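Local coordinates for protein arylamine n-acetyltransferase (Mycobacterium smegmatis, PDB 1W5R) that transfers acetyl groups to arylamines, in this family typically from acetyl-coenzyme A by way of an active-site cysteine that is transiently acylated, at residues G70-Q73 / Y74-N77; A169-R173 / G174-P178; G195-Y198 / V199-P203; V231-G235 / A236-I240. The protein carries 1 engineered substitution. All coordinates share one frame; numbering follows the deposited sequence.

The four contacts are local and follow one another in numerical order along the chain. Interaction 1, at the start of helix 73-87, lies only about 5 Å from the chain's centre and touches interaction 3, on helix 189-201, with their centres about 13 Å apart; the two helices pack against each other where, in this family, the active-site cysteine lies. Interactions 2 and 4 are the tips of beta hairpins from two different antiparallel sheets. They also touch, with centres about 15 Å apart, because Arg173 of one reaches Thr237 and His232 of the other. Interactions 3 and 4 lie farthest apart, about 31 Å between centres. Together they run from the buried region that normally carries the catalytic cysteine to a periphery that meets the second subunit.

Interaction 1 of 4, residues G70-Q73 / Y74-N77; sequences GGYQ and YEHN. Engineered in segment 70-73: Gln73 (natural residue Cys).
Glu75 reaches back over the first helical turn to take the backbone N-H of Tyr72, with Tyr72 N 2.7 Å from Glu75 OE2. The extended carboxylate chain presents the anti side of OE2 to the donor, 25° out of the carboxylate plane. Glu75 OE1 forms a salt bridge with Lys63, so both oxygens are engaged. Backbone bonds start the helix: His76 N to Tyr72 O is 2.9 Å long, joined at the same acceptor by a weak bond from Glu75 N, and Asn77 N lies 3.1 Å from Gln73 O.

Among the rings, Tyr72 CE2 approaches the edge of the Tyr74 ring near its plane, 3.6 Å from Tyr74 CD1, with the planes at 58°. CG of Tyr72 sits between its backbone N and carbonyl carbon (chi1 74°), while its hydroxyl bonds to Ser196. The edge of His76 faces Gly71 O, 3.0 Å from CD2; its ring nitrogens are held by His35 and Pro40 O.

Gln73 is engineered in place of the natural cysteine. Bent at chi2, it runs alongside Tyr74, its CG 3.9 Å from Tyr74 CD1, and its NE2 bonds to Thr112 O. Tyr72 is the N-cap, and the Glu75 bond supplies one half of a capping box, at the helix N-terminus that in this family carries the catalytic cysteine of a Cys-His-Asp triad, probably completed by His113 and Asp130.

Interaction 2 of 4, residues A169-R173 / G174-P178; sequences AAQVR and GEWQP
Gln171 lies across the indole of Trp176, its partner in a non-hydrogen-bonded pair of the hairpin. With CG anti to the backbone N (chi1 -169°) and the chain extended beyond it, the side chain crosses the ring system obliquely. CB comes first: it stands over the six-membered ring, 3.7 Å from the centroid and 15° off the normal, a CH-pi contact. CG continues toward the pyrrole part, 3.7 Å from Trp176 NE1. At the tip, OE1 of Gln171 is 3.2 Å from NE1 of Trp176, the amide turned steeply against the indole at 79°. The other amide atom, NE2, donates to a water 3.2 Å away; the water in turn donates to Gln171 O and more weakly accepts from Gly174 N, linking the side chain to the turn.

Farther along the indole, Trp176 CE3 rests 3.8 Å from Ala169 CB. On the other side of the sheet, Val172 CG2 meets Gln177 OE1, whose hydrogen-bonding partner is Trp100. Backbone bonds join Ala170 to Gln177 and Val172 to Glu175 in both directions, closing a two-residue hairpin through a type I' turn. Arg173 and Gly174, at its corners, both have positive phi.

One face of the hairpin tip is therefore held by dispersion and CH-pi contact between a polar chain's methylenes and an indole, with the amide NE2 turned to a bridging water and OE1 beside the indole nitrogen.

Interaction 3 of 4, residues G195-Y198 / V199-P203; sequences GSWY and VSTHP
Two donors of Ser200 converge on the carbonyl of Ser196, one from each face of its plane: Ser200 OG lies 2.8 Å from Ser196 O, and Ser200 N 2.9 Å from that oxygen. The serine hydroxyl is placed between its own backbone N and carbonyl carbon (chi1 69°), which turns it back along the helix. Thr201 repeats the gesture one residue on, its OG1 donating to Trp197 O at 2.7 Å from above the carbonyl plane, 41° out of it. The main-chain i to i+4 bonds run alongside, with Val199 N bonded to Gly195 O and His202 N to Tyr198 O; Thr201 N adds a weak bond to Tyr198 O.

The Thr201 torsion also sets the packing. With OG1 drawn to the backbone, Thr201 CG2 stands squarely over the six-membered ring of Trp197, 3.9 Å from its centroid and 4° off the normal. Thr201 OG1 lies over the same face, nearer the pyrrole. One residue further along, Tyr198 and His202 lie side by side, Tyr198 CE1 3.6 Å from His202 CD2. His202 CB is above the tyrosine face, 4.3 Å from the centroid, and ND1 bonds to Gly204 N.

Val199 packs on Tyr72 and the engineered Gln73, while Ser200 OG also bonds to Val52 N. Hydroxyls returning to the carbonyl four residues back are a familiar feature of helices, used here toward the C-terminal part of helix 189-201, whose buried side packs against the start of helix 73-87.

Interaction 4 of 4, residues V231-G235 / A236-I240; sequences VHRSG and ATEHI
Arg233 and Glu238 form a salt bridge along one face of the hairpin, Arg233 NE to Glu238 OE2 being 2.9 Å. The N-H...O angle of 129° makes its hydrogen bond weak, although the carboxylate meets the guanidinium at the edge and the two planes are only 28° apart. Arg233 is extended from CG to NE, so the chain rises from the sheet while Glu238 slants in from the partner strand.

The main-chain bonds are more regular. Val231 N and Glu238 O, and Glu238 N and Val231 O, pair at 2.8 Å each, and Arg233 N reaches Ala236 O at 3.0 Å. The returning bond from Ala236 N to Arg233 O is weak, at 3.4 Å. Here the strands are joined by a type II turn, with Gly235 at its third position and a phi of 93°.

Van der Waals contacts lie on both faces. Val231 and Glu238 point the same way, CB to CB 3.8 Å, so the aliphatic part of the glutamate lies against the valine. Opposite them, His232 and Thr237 also run side by side: His232 CD2 lies 3.6 Å from Thr237 CG2, a methyl set anti to its backbone N.

Strand 228-233 continues inward to strand 220-225, where Val231 and Arg233 touch Ala220 and Tyr222. Strand 236-242 is outermost within its own chain, but residues 236-240 form an antiparallel ladder with a strand of the second subunit, carrying the sheet across the dimer interface, while Arg173 of hairpin 165-182 in the same chain packs against Thr237.

Interaction 1 of 4, residues G70-Q73 / Y74-N77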
loop_
_atom_site.group_PDB
_atom_site.type_symbol
_atom_site.label_atom_id
_atom_site.label_comp_id
_atom_site.label_asym_id
_atom_site.label_seq_id
_atom_site.Cartn_x
_atom_site.Cartn_y
_atom_site.Cartn_z
ATOM N N GLY A 70 -3.177 -22.779 -5.883
ATOM C CA GLY A 70 -2.508 -22.275 -7.073
ATOM C C GLY A 70 -1.342 -23.184 -7.408
ATOM O O GLY A 70 -1.258 -24.333 -6.965
ATOM N N GLY A 71 -0.417 -22.666 -8.190
ATOM C CA GLY A 71 0.800 -23.405 -8.497
ATOM C C GLY A 71 1.823 -22.471 -9.077
ATOM O O GLY A 71 1.605 -21.246 -9.112
ATOM N N TYR A 72 2.965 -23.027 -9.467
ATOM C CA TYR A 72 4.006 -22.218 -10.080
ATOM C C TYR A 72 4.076 -22.444 -11.600
ATOM O O TYR A 72 3.119 -22.990 -12.167
ATOM C CB TYR A 72 5.340 -22.301 -9.302
ATOM C CG TYR A 72 6.170 -23.574 -9.405
ATOM C CD1 TYR A 72 7.390 -23.641 -8.740
ATOM C CD2 TYR A 72 5.785 -24.660 -10.198
ATOM C CE1 TYR A 72 8.208 -24.762 -8.815
ATOM C CE2 TYR A 72 6.617 -25.793 -10.303
ATOM C CZ TYR A 72 7.835 -25.821 -9.602
ATOM O OH TYR A 72 8.702 -26.890 -9.685
ATOM N N GLN A 73 5.141 -22.008 -12.259
ATOM C CA GLN A 73 5.141 -21.901 -13.717
ATOM C C GLN A 73 4.741 -23.189 -14.443
ATOM O O GLN A 73 3.936 -23.162 -15.391
ATOM C CB GLN A 73 6.503 -21.394 -14.229
ATOM C CG GLN A 73 7.744 -22.110 -13.741
ATOM C CD GLN A 73 8.304 -21.557 -12.422
ATOM O OE1 GLN A 73 7.581 -20.963 -11.627
ATOM N NE2 GLN A 73 9.600 -21.755 -12.201
ATOM N N TYR A 74 5.305 -24.316 -14.016
ATOM C CA TYR A 74 5.015 -25.593 -14.693
ATOM C C TYR A 74 3.577 -26.063 -14.507
ATOM O O TYR A 74 2.988 -26.745 -15.376
ATOM C CB TYR A 74 5.948 -26.678 -14.203
ATOM C CG TYR A 74 7.401 -26.458 -14.510
ATOM C CD1 TYR A 74 8.272 -25.947 -13.544
ATOM C CD2 TYR A 74 7.919 -26.752 -15.776
ATOM C CE1 TYR A 74 9.629 -25.743 -13.827
ATOM C CE2 TYR A 74 9.272 -26.558 -16.071
ATOM C CZ TYR A 74 10.120 -26.046 -15.097
ATOM O OH TYR A 74 11.462 -25.870 -15.344
ATOM N N GLU A 75 3.017 -25.707 -13.360
ATOM C CA GLU A 75 1.653 -26.104 -13.037
ATOM C C GLU A 75 0.661 -25.253 -13.811
ATOM O O GLU A 75 -0.301 -25.766 -14.391
ATOM C CB GLU A 75 1.417 -26.017 -11.524
ATOM C CG GLU A 75 2.248 -27.033 -10.760
ATOM C CD GLU A 75 2.295 -26.764 -9.277
ATOM O OE1 GLU A 75 1.814 -27.632 -8.507
ATOM O OE2 GLU A 75 2.842 -25.706 -8.877
ATOM N N HIS A 76 0.899 -23.942 -13.830
ATOM C CA HIS A 76 0.029 -23.014 -14.556
ATOM C C HIS A 76 -0.027 -23.271 -16.037
ATOM O O HIS A 76 -1.102 -23.478 -16.605
ATOM C CB HIS A 76 0.494 -21.586 -14.322
ATOM C CG HIS A 76 -0.089 -20.979 -13.092
ATOM N ND1 HIS A 76 -1.391 -20.522 -13.039
ATOM C CD2 HIS A 76 0.429 -20.798 -11.852
ATOM C CE1 HIS A 76 -1.641 -20.062 -11.826
ATOM N NE2 HIS A 76 -0.555 -20.226 -11.084
ATOM N N ASN A 77 1.129 -23.243 -16.667
ATOM C CA ASN A 77 1.169 -23.411 -18.113
ATOM C C ASN A 77 0.921 -24.841 -18.521
ATOM O O ASN A 77 0.397 -25.087 -19.611
ATOM C CB ASN A 77 2.454 -22.822 -18.683
ATOM C CG ASN A 77 2.424 -21.295 -18.653
ATOM O OD1 ASN A 77 1.368 -20.697 -18.858
ATOM N ND2 ASN A 77 3.562 -20.674 -18.365
#

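Interaction 2 of 4, residues A169-R173 / G174-P178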
loop_
_atom_site.group_PDB
_atom_site.type_symbol
_atom_site.label_atom_id
_atom_site.label_comp_id
_atom_site.label_asym_id
_atom_site.label_seq_id
_atom_site.Cartn_x
_atom_site.Cartn_y
_atom_site.Cartn_z
ATOM N N ALA A 169 10.638 -9.350 -22.904
ATOM C CA ALA A 169 10.817 -8.223 -21.993
ATOM C C ALA A 169 9.492 -7.530 -21.728
ATOM O O ALA A 169 8.565 -7.595 -22.544
ATOM C CB ALA A 169 11.824 -7.220 -22.549
ATOM N N ALA A 170 9.416 -6.870 -20.581
ATOM C CA ALA A 170 8.248 -6.081 -20.194
ATOM C C ALA A 170 8.680 -4.662 -19.880
ATOM O O ALA A 170 9.763 -4.435 -19.319
ATOM C CB ALA A 170 7.576 -6.675 -18.979
ATOM N N GLN A 171 7.835 -3.701 -20.245
ATOM C CA GLN A 171 8.089 -2.316 -19.899
ATOM C C GLN A 171 7.507 -2.100 -18.523
ATOM O O GLN A 171 6.294 -1.904 -18.357
ATOM C CB GLN A 171 7.464 -1.365 -20.925
ATOM C CG GLN A 171 7.917 0.075 -20.748
ATOM C CD GLN A 171 7.183 0.989 -21.688
ATOM O OE1 GLN A 171 7.391 0.943 -22.899
ATOM N NE2 GLN A 171 6.307 1.807 -21.137
ATOM N N VAL A 172 8.376 -2.187 -17.522
ATOM C CA VAL A 172 7.939 -2.107 -16.140
ATOM C C VAL A 172 8.225 -0.705 -15.615
ATOM O O VAL A 172 9.384 -0.302 -15.457
ATOM C CB VAL A 172 8.645 -3.163 -15.259
ATOM C CG1 VAL A 172 8.162 -3.067 -13.810
ATOM C CG2 VAL A 172 8.443 -4.579 -15.817
ATOM N N ARG A 173 7.152 0.039 -15.370
ATOM C CA ARG A 173 7.232 1.413 -14.868
ATOM C C ARG A 173 8.213 2.280 -15.673
ATOM O O ARG A 173 9.090 2.957 -15.119
ATOM C CB ARG A 173 7.539 1.426 -13.364
ATOM C CG ARG A 173 6.769 0.364 -12.593
ATOM C CD ARG A 173 6.873 0.548 -11.109
ATOM N NE ARG A 173 5.723 1.296 -10.622
ATOM C CZ ARG A 173 5.729 2.588 -10.319
ATOM N NH1 ARG A 173 6.843 3.307 -10.423
ATOM N NH2 ARG A 173 4.610 3.151 -9.880
ATOM N N GLY A 174 8.058 2.231 -16.994
ATOM C CA GLY A 174 8.862 3.043 -17.911
ATOM C C GLY A 174 10.216 2.483 -18.288
ATOM O O GLY A 174 10.921 3.067 -19.123
ATOM N N GLU A 175 10.577 1.348 -17.687
ATOM C CA GLU A 175 11.876 0.721 -17.915
ATOM C C GLU A 175 11.693 -0.682 -18.464
ATOM O O GLU A 175 11.012 -1.513 -17.856
ATOM C CB GLU A 175 12.676 0.623 -16.599
ATOM C CG GLU A 175 13.842 1.601 -16.444
ATOM C CD GLU A 175 14.821 1.183 -15.342
ATOM O OE1 GLU A 175 15.423 0.089 -15.446
ATOM O OE2 GLU A 175 14.995 1.960 -14.379
ATOM N N TRP A 176 12.326 -0.959 -19.595
ATOM C CA TRP A 176 12.295 -2.298 -20.168
ATOM C C TRP A 176 13.160 -3.253 -19.369
ATOM O O TRP A 176 14.306 -2.932 -19.034
ATOM C CB TRP A 176 12.712 -2.257 -21.630
ATOM C CG TRP A 176 11.633 -1.706 -22.466
ATOM C CD1 TRP A 176 11.441 -0.399 -22.821
ATOM C CD2 TRP A 176 10.551 -2.441 -23.023
ATOM N NE1 TRP A 176 10.308 -0.283 -23.592
ATOM C CE2 TRP A 176 9.740 -1.528 -23.730
ATOM C CE3 TRP A 176 10.190 -3.795 -22.996
ATOM C CZ2 TRP A 176 8.581 -1.922 -24.403
ATOM C CZ3 TRP A 176 9.056 -4.189 -23.658
ATOM C CH2 TRP A 176 8.262 -3.254 -24.369
ATOM N N GLN A 177 12.585 -4.409 -19.057
ATOM C CA GLN A 177 13.229 -5.428 -18.238
ATOM C C GLN A 177 13.085 -6.781 -18.905
ATOM O O GLN A 177 11.969 -7.256 -19.110
ATOM C CB GLN A 177 12.589 -5.478 -16.855
ATOM C CG GLN A 177 12.826 -4.183 -16.080
ATOM C CD GLN A 177 12.516 -4.283 -14.618
ATOM O OE1 GLN A 177 11.880 -5.233 -14.161
ATOM N NE2 GLN A 177 12.969 -3.287 -13.858
ATOM N N PRO A 178 14.215 -7.386 -19.293
ATOM C CA PRO A 178 14.167 -8.763 -19.756
ATOM C C PRO A 178 13.651 -9.692 -18.654
ATOM O O PRO A 178 14.055 -9.568 -17.481
ATOM C CB PRO A 178 15.639 -9.062 -20.078
ATOM C CG PRO A 178 16.248 -7.696 -20.370
ATOM C CD PRO A 178 15.584 -6.829 -19.363
HETATM O O HOH W 1 5.477 0.594 -18.269
#

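Interaction 3 of 4, residues G195-Y198 / V199-P203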
loop_
_atom_site.group_PDB
_atom_site.type_symbol
_atom_site.label_atom_id
_atom_site.label_comp_id
_atom_site.label_asym_id
_atom_site.label_seq_id
_atom_site.Cartn_x
_atom_site.Cartn_y
_atom_site.Cartn_z
ATOM N N GLY A 195 12.943 -30.401 -15.123
ATOM C CA GLY A 195 13.088 -29.000 -14.728
ATOM C C GLY A 195 12.305 -28.709 -13.460
ATOM O O GLY A 195 12.823 -28.083 -12.525
ATOM N N SER A 196 11.060 -29.177 -13.417
ATOM C CA SER A 196 10.228 -28.911 -12.249
ATOM C C SER A 196 10.782 -29.589 -10.991
ATOM O O SER A 196 10.687 -29.045 -9.882
ATOM C CB SER A 196 8.784 -29.347 -12.485
ATOM O OG SER A 196 7.961 -28.898 -11.409
ATOM N N TRP A 197 11.330 -30.791 -11.151
ATOM C CA TRP A 197 12.005 -31.427 -10.028
ATOM C C TRP A 197 13.111 -30.519 -9.465
ATOM O O TRP A 197 13.194 -30.317 -8.241
ATOM C CB TRP A 197 12.586 -32.791 -10.451
ATOM C CG TRP A 197 13.260 -33.494 -9.307
ATOM C CD1 TRP A 197 14.606 -33.573 -9.056
ATOM C CD2 TRP A 197 12.608 -34.159 -8.225
ATOM N NE1 TRP A 197 14.828 -34.274 -7.882
ATOM C CE2 TRP A 197 13.615 -34.640 -7.358
ATOM C CE3 TRP A 197 11.268 -34.414 -7.914
ATOM C CZ2 TRP A 197 13.314 -35.343 -6.181
ATOM C CZ3 TRP A 197 10.974 -35.121 -6.748
ATOM C CH2 TRP A 197 11.995 -35.566 -5.896
ATOM N N TYR A 198 13.954 -29.984 -10.344
ATOM C CA TYR A 198 15.031 -29.076 -9.947
ATOM C C TYR A 198 14.503 -27.846 -9.204
ATOM O O TYR A 198 14.954 -27.511 -8.101
ATOM C CB TYR A 198 15.812 -28.644 -11.192
ATOM C CG TYR A 198 17.055 -27.819 -10.926
ATOM C CD1 TYR A 198 18.238 -28.425 -10.478
ATOM C CD2 TYR A 198 17.067 -26.436 -11.154
ATOM C CE1 TYR A 198 19.390 -27.686 -10.248
ATOM C CE2 TYR A 198 18.222 -25.688 -10.932
ATOM C CZ TYR A 198 19.375 -26.320 -10.473
ATOM O OH TYR A 198 20.515 -25.573 -10.252
ATOM N N VAL A 199 13.523 -27.183 -9.816
ATOM C CA VAL A 199 13.035 -25.908 -9.269
ATOM C C VAL A 199 12.351 -26.129 -7.911
ATOM O O VAL A 199 12.398 -25.254 -7.026
ATOM C CB VAL A 199 12.060 -25.222 -10.255
ATOM C CG1 VAL A 199 11.594 -23.887 -9.689
ATOM C CG2 VAL A 199 12.749 -24.952 -11.582
ATOM N N SER A 200 11.711 -27.290 -7.753
ATOM C CA SER A 200 10.935 -27.559 -6.539
ATOM C C SER A 200 11.729 -28.270 -5.442
ATOM O O SER A 200 11.207 -28.411 -4.328
ATOM C CB SER A 200 9.626 -28.310 -6.854
ATOM O OG SER A 200 9.896 -29.640 -7.286
ATOM N N THR A 201 12.962 -28.705 -5.734
ATOM C CA THR A 201 13.752 -29.442 -4.717
ATOM C C THR A 201 15.179 -28.973 -4.488
ATOM O O THR A 201 15.761 -29.309 -3.457
ATOM C CB THR A 201 13.796 -30.966 -4.957
ATOM O OG1 THR A 201 14.545 -31.251 -6.145
ATOM C CG2 THR A 201 12.402 -31.512 -5.088
ATOM N N HIS A 202 15.773 -28.237 -5.423
ATOM C CA HIS A 202 17.148 -27.820 -5.206
ATOM C C HIS A 202 17.187 -26.817 -4.038
ATOM O O HIS A 202 16.411 -25.862 -4.036
ATOM C CB HIS A 202 17.770 -27.231 -6.467
ATOM C CG HIS A 202 19.238 -26.987 -6.327
ATOM N ND1 HIS A 202 19.748 -25.906 -5.641
ATOM C CD2 HIS A 202 20.307 -27.706 -6.743
ATOM C CE1 HIS A 202 21.069 -25.962 -5.653
ATOM N NE2 HIS A 202 21.433 -27.046 -6.313
ATOM N N PRO A 203 18.074 -27.041 -3.039
ATOM C CA PRO A 203 18.042 -26.218 -1.812
ATOM C C PRO A 203 18.382 -24.744 -2.012
ATOM O O PRO A 203 18.123 -23.938 -1.104
ATOM C CB PRO A 203 19.060 -26.903 -0.889
ATOM C CG PRO A 203 19.949 -27.671 -1.782
ATOM C CD PRO A 203 19.119 -28.083 -2.970
#

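Interaction 4 of 4, residues V231-G235 / A236-I240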
loop_
_atom_site.group_PDB
_atom_site.type_symbol
_atom_site.label_atom_id
_atom_site.label_comp_id
_atom_site.label_asym_id
_atom_site.label_seq_id
_atom_site.Cartn_x
_atom_site.Cartn_y
_atom_site.Cartn_z
ATOM N N VAL A 231 2.268 -4.203 -4.939
ATOM C CA VAL A 231 1.129 -3.982 -5.817
ATOM C C VAL A 231 1.545 -2.939 -6.857
ATOM O O VAL A 231 2.005 -1.854 -6.509
ATOM C CB VAL A 231 -0.118 -3.479 -5.035
ATOM C CG1 VAL A 231 -1.317 -3.394 -5.973
ATOM C CG2 VAL A 231 -0.425 -4.378 -3.830
ATOM N N HIS A 232 1.404 -3.275 -8.131
ATOM C CA HIS A 232 1.623 -2.321 -9.206
ATOM C C HIS A 232 0.282 -1.987 -9.842
ATOM O O HIS A 232 -0.416 -2.867 -10.352
ATOM C CB HIS A 232 2.586 -2.896 -10.260
ATOM C CG HIS A 232 4.025 -2.857 -9.851
ATOM N ND1 HIS A 232 5.057 -3.114 -10.728
ATOM C CD2 HIS A 232 4.604 -2.599 -8.655
ATOM C CE1 HIS A 232 6.210 -3.008 -10.093
ATOM N NE2 HIS A 232 5.963 -2.701 -8.833
ATOM N N ARG A 233 -0.087 -0.710 -9.770
ATOM C CA ARG A 233 -1.332 -0.223 -10.340
ATOM C C ARG A 233 -0.969 0.937 -11.253
ATOM O O ARG A 233 0.158 1.424 -11.228
ATOM C CB ARG A 233 -2.260 0.317 -9.254
ATOM C CG ARG A 233 -2.642 -0.633 -8.162
ATOM C CD ARG A 233 -3.407 0.113 -7.073
ATOM N NE ARG A 233 -3.993 -0.814 -6.111
ATOM C CZ ARG A 233 -5.146 -1.452 -6.296
ATOM N NH1 ARG A 233 -5.857 -1.259 -7.410
ATOM N NH2 ARG A 233 -5.590 -2.281 -5.364
ATOM N N SER A 234 -1.929 1.391 -12.047
ATOM C CA SER A 234 -1.671 2.539 -12.895
ATOM C C SER A 234 -1.468 3.780 -12.002
ATOM O O SER A 234 -2.337 4.133 -11.213
ATOM C CB SER A 234 -2.804 2.727 -13.899
ATOM O OG SER A 234 -2.412 3.653 -14.897
ATOM N N GLY A 235 -0.287 4.380 -12.093
ATOM C CA GLY A 235 -0.001 5.625 -11.370
ATOM C C GLY A 235 0.652 5.479 -10.002
ATOM O O GLY A 235 1.031 6.487 -9.396
ATOM N N ALA A 236 0.808 4.251 -9.512
ATOM C CA ALA A 236 1.320 4.035 -8.153
ATOM C C ALA A 236 1.821 2.626 -7.931
ATOM O O ALA A 236 1.322 1.664 -8.544
ATOM C CB ALA A 236 0.233 4.346 -7.118
ATOM N N THR A 237 2.801 2.509 -7.047
ATOM C CA THR A 237 3.218 1.221 -6.522
ATOM C C THR A 237 2.818 1.221 -5.051
ATOM O O THR A 237 2.746 2.290 -4.435
ATOM C CB THR A 237 4.737 1.051 -6.665
ATOM O OG1 THR A 237 5.085 1.073 -8.054
ATOM C CG2 THR A 237 5.224 -0.252 -6.062
ATOM N N GLU A 238 2.518 0.042 -4.514
ATOM C CA GLU A 238 2.274 -0.139 -3.085
ATOM C C GLU A 238 3.174 -1.232 -2.553
ATOM O O GLU A 238 3.389 -2.250 -3.219
ATOM C CB GLU A 238 0.824 -0.527 -2.813
ATOM C CG GLU A 238 -0.208 0.317 -3.530
ATOM C CD GLU A 238 -1.632 -0.136 -3.271
ATOM O OE1 GLU A 238 -1.856 -1.033 -2.420
ATOM O OE2 GLU A 238 -2.538 0.419 -3.924
ATOM N N HIS A 239 3.709 -1.014 -1.360
ATOM C CA HIS A 239 4.464 -2.029 -0.659
ATOM C C HIS A 239 3.851 -2.240 0.709
ATOM O O HIS A 239 3.903 -1.352 1.559
ATOM C CB HIS A 239 5.947 -1.657 -0.584
ATOM C CG HIS A 239 6.617 -1.613 -1.926
ATOM N ND1 HIS A 239 6.642 -2.695 -2.780
ATOM C CD2 HIS A 239 7.272 -0.616 -2.568
ATOM C CE1 HIS A 239 7.283 -2.368 -3.888
ATOM N NE2 HIS A 239 7.676 -1.110 -3.784
ATOM N N ILE A 240 3.237 -3.401 0.898
ATOM C CA ILE A 240 2.617 -3.764 2.159
ATOM C C ILE A 240 3.560 -4.715 2.891
ATOM O O ILE A 240 3.915 -5.792 2.376
ATOM C CB ILE A 240 1.210 -4.384 1.929
ATOM C CG1 ILE A 240 0.301 -3.368 1.225
ATOM C CG2 ILE A 240 0.603 -4.874 3.237
ATOM C CD1 ILE A 240 -0.872 -3.968 0.482
#